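Local coordinates for acetolactate synthase isozyme 1 large subunit (Escherichia coli, PDB 6LPI), which is the large subunit of a thiamine diphosphate-dependent enzyme of the acetolactate synthase family and holds thiamine diphosphate, magnesium and FAD, at residues B[91-103]-B[411-423]. Numbering follows the deposited sequence.
Sequences LVTAIADARLDSI and LTSGGLGTMGFGL. With TPP (thiamine diphosphate), chain J.
Ser413 OG donates to Asp97 OD1 of helix 86-101, in a bond modelled too short for its length to be trusted; the same OG accepts the backbone N-H of Thr418 at 2.9 Å, an almost straight bond (176°) that links Ser413 to Thr418 across the turn between them. The next two amides converge on one carboxylate. Gly414 N donates a clearly bent hydrogen bond to Asp101 OD1 (3.1 Å) and Gly415 N a straighter one to Asp101 OD2 (2.6 Å), both on the syn side, though somewhat out of the carboxylate plane. Leu416 follows with CG anti to its backbone N (chi1 -176°), which lays CD2 against the helix backbone, 3.4 Å from Asp97 N, while its CB meets Leu100 CD1 at 3.8 Å. Gly417 turns at positive phi, and its O accepts a hydrogen bond from N4' of thiamine diphosphate at 3.1 Å. Thr418 closes the set: OG1 donates a hydrogen bond to Asp97 OD1 at 2.8 Å from above the carboxylate plane, and CG2 touches Thr93 CG2. Arg72 forms salt bridges with both aspartates, probably favouring their charged forms. Two acids of the N-terminal TPP-binding domain thus hold a glycine-rich loop of the C-terminal one, whose Gly417 carbonyl meets thiamine diphosphate and whose Gly414 carbonyl is hydrogen-bonded to FAD.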
loop_
_atom_site.group_PDB
_atom_site.type_symbol
_atom_site.label_atom_id
_atom_site.label_comp_id
_atom_site.label_asym_id
_atom_site.label_seq_id
_atom_site.Cartn_x
_atom_site.Cartn_y
_atom_site.Cartn_z
ATOM N N LEU B 91 -8.287 -8.383 12.140
ATOM C CA LEU B 91 -7.931 -7.197 11.361
ATOM C C LEU B 91 -6.491 -7.212 10.852
ATOM O O LEU B 91 -6.173 -6.480 9.898
ATOM C CB LEU B 91 -8.153 -5.949 12.214
ATOM C CG LEU B 91 -9.590 -5.458 12.204
ATOM C CD1 LEU B 91 -9.780 -4.450 13.288
ATOM C CD2 LEU B 91 -9.860 -4.833 10.861
ATOM N N VAL B 92 -5.626 -8.031 11.457
ATOM C CA VAL B 92 -4.174 -7.923 11.268
ATOM C C VAL B 92 -3.770 -7.898 9.791
ATOM O O VAL B 92 -3.034 -7.010 9.353
ATOM C CB VAL B 92 -3.467 -9.059 12.022
ATOM C CG1 VAL B 92 -1.996 -9.108 11.658
ATOM C CG2 VAL B 92 -3.656 -8.875 13.520
ATOM N N THR B 93 -4.192 -8.899 9.010
ATOM C CA THR B 93 -3.733 -8.961 7.623
ATOM C C THR B 93 -4.124 -7.698 6.858
ATOM O O THR B 93 -3.305 -7.127 6.131
ATOM C CB THR B 93 -4.293 -10.200 6.930
ATOM O OG1 THR B 93 -3.851 -11.365 7.626
ATOM C CG2 THR B 93 -3.773 -10.292 5.521
ATOM N N ALA B 94 -5.364 -7.231 7.040
ATOM C CA ALA B 94 -5.828 -6.029 6.349
ATOM C C ALA B 94 -4.997 -4.817 6.728
ATOM O O ALA B 94 -4.655 -3.993 5.865
ATOM C CB ALA B 94 -7.277 -5.760 6.712
ATOM N N ILE B 95 -4.683 -4.680 8.027
ATOM C CA ILE B 95 -3.864 -3.558 8.485
ATOM C C ILE B 95 -2.424 -3.660 7.957
ATOM O O ILE B 95 -1.915 -2.698 7.394
ATOM C CB ILE B 95 -3.986 -3.410 10.029
ATOM C CG1 ILE B 95 -5.135 -2.493 10.420
ATOM C CG2 ILE B 95 -2.748 -2.793 10.621
ATOM C CD1 ILE B 95 -6.501 -2.866 9.999
ATOM N N ALA B 96 -1.779 -4.821 8.050
ATOM C CA ALA B 96 -0.418 -4.973 7.532
ATOM C C ALA B 96 -0.353 -4.713 6.024
ATOM O O ALA B 96 0.576 -4.050 5.524
ATOM C CB ALA B 96 0.116 -6.371 7.853
ATOM N N ASP B 97 -1.332 -5.226 5.285
ATOM C CA ASP B 97 -1.423 -4.893 3.877
ATOM C C ASP B 97 -1.525 -3.388 3.705
ATOM O O ASP B 97 -0.892 -2.819 2.813
ATOM C CB ASP B 97 -2.614 -5.587 3.226
ATOM C CG ASP B 97 -2.670 -5.352 1.723
ATOM O OD1 ASP B 97 -1.938 -6.052 0.983
ATOM O OD2 ASP B 97 -3.424 -4.449 1.284
ATOM N N ALA B 98 -2.324 -2.719 4.542
ATOM C CA ALA B 98 -2.398 -1.261 4.443
ATOM C C ALA B 98 -1.035 -0.622 4.676
ATOM O O ALA B 98 -0.673 0.347 3.996
ATOM C CB ALA B 98 -3.418 -0.704 5.433
ATOM N N ARG B 99 -0.264 -1.160 5.626
ATOM C CA ARG B 99 1.048 -0.603 5.948
ATOM C C ARG B 99 2.025 -0.708 4.776
ATOM O O ARG B 99 2.614 0.299 4.360
ATOM C CB ARG B 99 1.628 -1.306 7.174
ATOM C CG ARG B 99 3.031 -0.855 7.516
ATOM C CD ARG B 99 3.019 0.553 8.005
ATOM N NE ARG B 99 4.211 0.805 8.800
ATOM C CZ ARG B 99 4.728 2.007 9.005
ATOM N NH1 ARG B 99 4.148 3.079 8.482
ATOM N NH2 ARG B 99 5.823 2.134 9.734
ATOM N N LEU B 100 2.190 -1.901 4.197
ATOM C CA LEU B 100 3.260 -1.978 3.212
ATOM C C LEU B 100 2.925 -1.283 1.891
ATOM O O LEU B 100 3.856 -0.905 1.161
ATOM C CB LEU B 100 3.631 -3.424 2.900
ATOM C CG LEU B 100 3.884 -4.460 3.989
ATOM C CD1 LEU B 100 4.372 -5.742 3.324
ATOM C CD2 LEU B 100 4.808 -4.018 5.040
ATOM N N ASP B 101 1.648 -1.038 1.592
ATOM C CA ASP B 101 1.280 -0.332 0.364
ATOM C C ASP B 101 0.999 1.148 0.602
ATOM O O ASP B 101 0.764 1.883 -0.368
ATOM C CB ASP B 101 0.065 -0.995 -0.297
ATOM C CG ASP B 101 0.425 -2.273 -1.057
ATOM O OD1 ASP B 101 -0.291 -3.303 -0.926
ATOM O OD2 ASP B 101 1.467 -2.273 -1.726
ATOM N N SER B 102 1.109 1.606 1.858
ATOM C CA SER B 102 1.011 3.008 2.260
ATOM C C SER B 102 -0.358 3.627 2.021
ATOM O O SER B 102 -0.482 4.603 1.277
ATOM C CB SER B 102 2.086 3.844 1.555
ATOM O OG SER B 102 3.401 3.317 1.745
ATOM N N ILE B 103 -1.380 3.073 2.666
ATOM C CA ILE B 103 -2.779 3.484 2.529
ATOM C C ILE B 103 -3.309 4.079 3.828
ATOM O O ILE B 103 -3.019 3.551 4.914
ATOM C CB ILE B 103 -3.658 2.309 2.076
ATOM C CG1 ILE B 103 -3.099 1.715 0.793
ATOM C CG2 ILE B 103 -5.099 2.724 1.895
ATOM C CD1 ILE B 103 -2.830 0.286 0.938
ATOM N N LEU B 411 -6.497 -1.006 -8.433
ATOM C CA LEU B 411 -6.426 -1.379 -7.023
ATOM C C LEU B 411 -5.850 -2.784 -6.927
ATOM O O LEU B 411 -6.547 -3.767 -7.205
ATOM C CB LEU B 411 -7.806 -1.358 -6.356
ATOM C CG LEU B 411 -8.404 -0.120 -5.674
ATOM C CD1 LEU B 411 -8.411 1.083 -6.574
ATOM C CD2 LEU B 411 -9.809 -0.403 -5.164
ATOM N N THR B 412 -4.620 -2.899 -6.465
ATOM C CA THR B 412 -4.016 -4.203 -6.248
ATOM C C THR B 412 -3.196 -4.171 -4.967
ATOM O O THR B 412 -2.779 -3.113 -4.500
ATOM C CB THR B 412 -3.134 -4.622 -7.428
ATOM O OG1 THR B 412 -2.904 -6.038 -7.380
ATOM C CG2 THR B 412 -1.821 -3.902 -7.393
ATOM N N SER B 413 -3.026 -5.341 -4.365
ATOM C CA SER B 413 -2.204 -5.494 -3.173
ATOM C C SER B 413 -0.791 -5.872 -3.623
ATOM O O SER B 413 -0.571 -6.983 -4.108
ATOM C CB SER B 413 -2.823 -6.546 -2.259
ATOM O OG SER B 413 -1.948 -6.930 -1.223
ATOM N N GLY B 414 0.156 -4.932 -3.502
ATOM C CA GLY B 414 1.525 -5.112 -3.985
ATOM C C GLY B 414 2.629 -5.410 -2.977
ATOM O O GLY B 414 3.500 -6.259 -3.215
ATOM N N GLY B 415 2.666 -4.623 -1.907
ATOM C CA GLY B 415 3.647 -4.763 -0.862
ATOM C C GLY B 415 3.508 -6.073 -0.135
ATOM O O GLY B 415 4.419 -6.897 -0.112
ATOM N N LEU B 416 2.356 -6.282 0.473
ATOM C CA LEU B 416 2.137 -7.528 1.184
ATOM C C LEU B 416 1.728 -8.638 0.242
ATOM O O LEU B 416 2.035 -9.804 0.500
ATOM C CB LEU B 416 1.073 -7.325 2.260
ATOM C CG LEU B 416 0.850 -8.552 3.123
ATOM C CD1 LEU B 416 2.179 -8.859 3.780
ATOM C CD2 LEU B 416 -0.284 -8.305 4.150
ATOM N N GLY B 417 1.050 -8.289 -0.853
ATOM C CA GLY B 417 0.634 -9.257 -1.844
ATOM C C GLY B 417 -0.330 -10.234 -1.220
ATOM O O GLY B 417 -0.075 -11.436 -1.226
ATOM N N THR B 418 -1.442 -9.740 -0.695
ATOM C CA THR B 418 -2.375 -10.546 0.088
ATOM C C THR B 418 -3.363 -11.237 -0.846
ATOM O O THR B 418 -4.109 -10.564 -1.568
ATOM C CB THR B 418 -3.155 -9.650 1.057
ATOM O OG1 THR B 418 -2.281 -8.698 1.675
ATOM C CG2 THR B 418 -3.888 -10.451 2.098
ATOM N N MET B 419 -3.396 -12.567 -0.825
ATOM C CA MET B 419 -4.544 -13.228 -1.425
ATOM C C MET B 419 -5.785 -12.841 -0.653
ATOM O O MET B 419 -5.746 -12.671 0.575
ATOM C CB MET B 419 -4.393 -14.750 -1.465
ATOM C CG MET B 419 -3.173 -15.212 -2.282
ATOM S SD MET B 419 -2.925 -17.000 -2.242
ATOM C CE MET B 419 -4.642 -17.482 -2.547
ATOM N N GLY B 420 -6.871 -12.618 -1.392
ATOM C CA GLY B 420 -8.124 -12.234 -0.785
ATOM C C GLY B 420 -8.384 -10.748 -0.775
ATOM O O GLY B 420 -9.458 -10.328 -0.337
ATOM N N PHE B 421 -7.434 -9.944 -1.248
ATOM C CA PHE B 421 -7.605 -8.493 -1.271
ATOM C C PHE B 421 -8.725 -8.061 -2.231
ATOM O O PHE B 421 -9.546 -7.183 -1.904
ATOM C CB PHE B 421 -6.267 -7.857 -1.647
ATOM C CG PHE B 421 -6.368 -6.429 -2.102
ATOM C CD1 PHE B 421 -6.225 -5.388 -1.193
ATOM C CD2 PHE B 421 -6.612 -6.122 -3.426
ATOM C CE1 PHE B 421 -6.320 -4.073 -1.606
ATOM C CE2 PHE B 421 -6.695 -4.814 -3.845
ATOM C CZ PHE B 421 -6.544 -3.787 -2.940
ATOM N N GLY B 422 -8.788 -8.689 -3.403
ATOM C CA GLY B 422 -9.628 -8.268 -4.508
ATOM C C GLY B 422 -11.108 -8.071 -4.240
ATOM O O GLY B 422 -11.642 -6.990 -4.488
ATOM N N LEU B 423 -11.812 -9.082 -3.750
ATOM C CA LEU B 423 -13.259 -8.905 -3.668
ATOM C C LEU B 423 -13.638 -7.844 -2.633
ATOM O O LEU B 423 -14.431 -6.940 -2.969
ATOM C CB LEU B 423 -13.934 -10.261 -3.435
ATOM C CG LEU B 423 -15.342 -10.379 -2.864
ATOM C CD1 LEU B 423 -16.350 -9.670 -3.754
ATOM C CD2 LEU B 423 -15.692 -11.854 -2.723
HETATM N "N1'" TPP J . -1.151 -17.278 1.303
HETATM C "C2'" TPP J . -1.633 -15.982 1.268
HETATM C CM2 TPP J . -2.681 -15.513 2.233
HETATM N "N3'" TPP J . -1.158 -15.080 0.348
HETATM C "C4'" TPP J . -0.179 -15.439 -0.536
HETATM N "N4'" TPP J . 0.243 -14.506 -1.389
HETATM C "C5'" TPP J . 0.318 -16.745 -0.512
HETATM C "C6'" TPP J . -0.181 -17.657 0.413
HETATM C "C7'" TPP J . 1.373 -17.192 -1.504
HETATM N N3 TPP J . 0.789 -17.163 -2.818
HETATM C C2 TPP J . 0.932 -16.097 -3.675
HETATM S S1 TPP J . 0.185 -16.271 -5.073
HETATM C C5 TPP J . -0.357 -17.731 -4.646
HETATM C C4 TPP J . 0.020 -18.122 -3.385
HETATM C CM4 TPP J . -0.378 -19.436 -2.805
HETATM C C6 TPP J . -1.209 -18.497 -5.629
HETATM C C7 TPP J . -2.387 -17.666 -6.136
HETATM O O7 TPP J . -3.490 -18.529 -6.305
HETATM P PA TPP J . -4.729 -18.140 -7.263
HETATM O O1A TPP J . -5.780 -17.363 -6.516
HETATM O O2A TPP J . -5.255 -19.460 -7.795
HETATM O O3A TPP J . -4.168 -17.178 -8.425
HETATM P PB TPP J . -3.555 -17.727 -9.834
HETATM O O1B TPP J . -3.823 -16.692 -10.928
HETATM O O2B TPP J . -2.071 -17.990 -9.757
HETATM O O3B TPP J . -4.177 -19.068 -10.160
#